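Local coordinates for type IV pilus secretin PilQ family protein (Vibrio cholerae, PDB 6W6M), which is the type IVa pilus secretin required for natural competence, and probably forms the outer-membrane channel for that pilus, at residues Glu358-Leu361 and Trp362-Gly365. Residues are numbered along the deposited sequence; the frame is centred on the assembly and turned at random.
Sequences ESNL and WQKG
Q363 lies beside N360 at the C-terminal end of helix 357-362, its side chain folded back along the last turn. CB lies 4.0 Å from S359 O. With chi1 at 53°, CG is placed between the backbone N and the carbonyl carbon, which carries it back over the helix end, 3.4 Å from S359 O and 3.7 Å from N360 O. The chain then runs extended alongside N360, the two side chains side by side in the same direction. At the tip, NE2 donates to N360 OD1 at 3.0 Å, a weak bond because the N-H...O angle is only 127°, although the two amide planes are almost parallel. The N360 amide has a second anchor: its ND2 is hydrogen-bonded to A393 O of the second subunit, consistent with OD1 being presented to Q363 by an amide already held across the subunit interface.

The backbone closes the same helix end. Q363 N bonds S359 O at 3.1 Å, whereas W362 N reaches E358 O at 3.0 Å and S359 O more weakly. The helix breaks off at Q363, whose backbone angles fit an inverse gamma turn, and K364 CG comes beside N360 O.

This bonded end of a short helix, centred about 75 Å from the centre of the chain, sits beside long strand 320-347 of the secretin's antiparallel sheet, where S359 and Q363 touch M345, and strand 352-354, where N360, Q363 and K364 meet S352. W362 meets F372 edge-to-face in the following loop, while L361 and K364 pack on Q395 of the second subunit.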
loop_
_atom_site.group_PDB
_atom_site.type_symbol
_atom_site.label_atom_id
_atom_site.label_comp_id
_atom_site.label_asym_id
_atom_site.label_seq_id
_atom_site.Cartn_x
_atom_site.Cartn_y
_atom_site.Cartn_z
ATOM N N GLU A 358 38.525 36.404 -53.544
ATOM C CA GLU A 358 39.718 35.644 -53.193
ATOM C C GLU A 358 40.420 35.112 -54.437
ATOM O O GLU A 358 41.645 34.935 -54.447
ATOM C CB GLU A 358 39.346 34.505 -52.246
ATOM C CG GLU A 358 38.840 34.972 -50.882
ATOM C CD GLU A 358 37.402 35.464 -50.909
ATOM O OE1 GLU A 358 36.615 34.976 -51.744
ATOM O OE2 GLU A 358 37.056 36.345 -50.097
ATOM N N SER A 359 39.664 34.867 -55.504
ATOM C CA SER A 359 40.272 34.460 -56.762
ATOM C C SER A 359 41.150 35.566 -57.328
ATOM O O SER A 359 42.305 35.323 -57.692
ATOM C CB SER A 359 39.187 34.067 -57.759
ATOM O OG SER A 359 39.735 33.633 -58.989
ATOM N N ASN A 360 40.629 36.791 -57.400
ATOM C CA ASN A 360 41.417 37.898 -57.930
ATOM C C ASN A 360 42.591 38.230 -57.019
ATOM O O ASN A 360 43.633 38.696 -57.487
ATOM C CB ASN A 360 40.541 39.131 -58.127
ATOM C CG ASN A 360 39.566 38.976 -59.262
ATOM O OD1 ASN A 360 39.709 38.101 -60.106
ATOM N ND2 ASN A 360 38.567 39.837 -59.294
ATOM N N LEU A 361 42.440 38.026 -55.714
ATOM C CA LEU A 361 43.566 38.285 -54.824
ATOM C C LEU A 361 44.622 37.194 -54.939
ATOM O O LEU A 361 45.786 37.413 -54.591
ATOM C CB LEU A 361 43.085 38.423 -53.382
ATOM C CG LEU A 361 42.161 39.605 -53.088
ATOM C CD1 LEU A 361 41.767 39.612 -51.632
ATOM C CD2 LEU A 361 42.822 40.906 -53.458
ATOM N N TRP A 362 44.240 36.005 -55.411
ATOM C CA TRP A 362 45.232 34.947 -55.583
ATOM C C TRP A 362 46.041 35.133 -56.857
ATOM O O TRP A 362 47.257 34.925 -56.856
ATOM C CB TRP A 362 44.564 33.579 -55.591
ATOM C CG TRP A 362 45.523 32.466 -55.852
ATOM C CD1 TRP A 362 46.237 31.770 -54.927
ATOM C CD2 TRP A 362 45.872 31.914 -57.124
ATOM N NE1 TRP A 362 47.006 30.817 -55.541
ATOM C CE2 TRP A 362 46.801 30.887 -56.892
ATOM C CE3 TRP A 362 45.488 32.189 -58.437
ATOM C CZ2 TRP A 362 47.352 30.134 -57.923
ATOM C CZ3 TRP A 362 46.034 31.443 -59.457
ATOM C CH2 TRP A 362 46.955 30.427 -59.196
ATOM N N GLN A 363 45.395 35.504 -57.960
ATOM C CA GLN A 363 46.134 35.687 -59.201
ATOM C C GLN A 363 46.850 37.027 -59.154
ATOM O O GLN A 363 46.698 37.870 -60.041
ATOM C CB GLN A 363 45.213 35.581 -60.416
ATOM C CG GLN A 363 44.002 36.470 -60.386
ATOM C CD GLN A 363 43.187 36.363 -61.647
ATOM O OE1 GLN A 363 43.537 35.622 -62.558
ATOM N NE2 GLN A 363 42.095 37.107 -61.711
ATOM N N LYS A 364 47.614 37.195 -58.090
ATOM C CA LYS A 364 48.463 38.349 -57.801
ATOM C C LYS A 364 49.394 37.891 -56.680
ATOM O O LYS A 364 49.559 36.683 -56.422
ATOM C CB LYS A 364 47.654 39.544 -57.286
ATOM C CG LYS A 364 46.599 40.100 -58.229
ATOM C CD LYS A 364 47.226 40.671 -59.489
ATOM C CE LYS A 364 46.170 41.290 -60.389
ATOM N NZ LYS A 364 46.763 41.835 -61.643
ATOM N N GLY A 365 50.043 38.832 -56.011
ATOM C CA GLY A 365 50.837 38.388 -54.883
ATOM C C GLY A 365 50.189 38.528 -53.525
ATOM O O GLY A 365 50.879 38.359 -52.516
#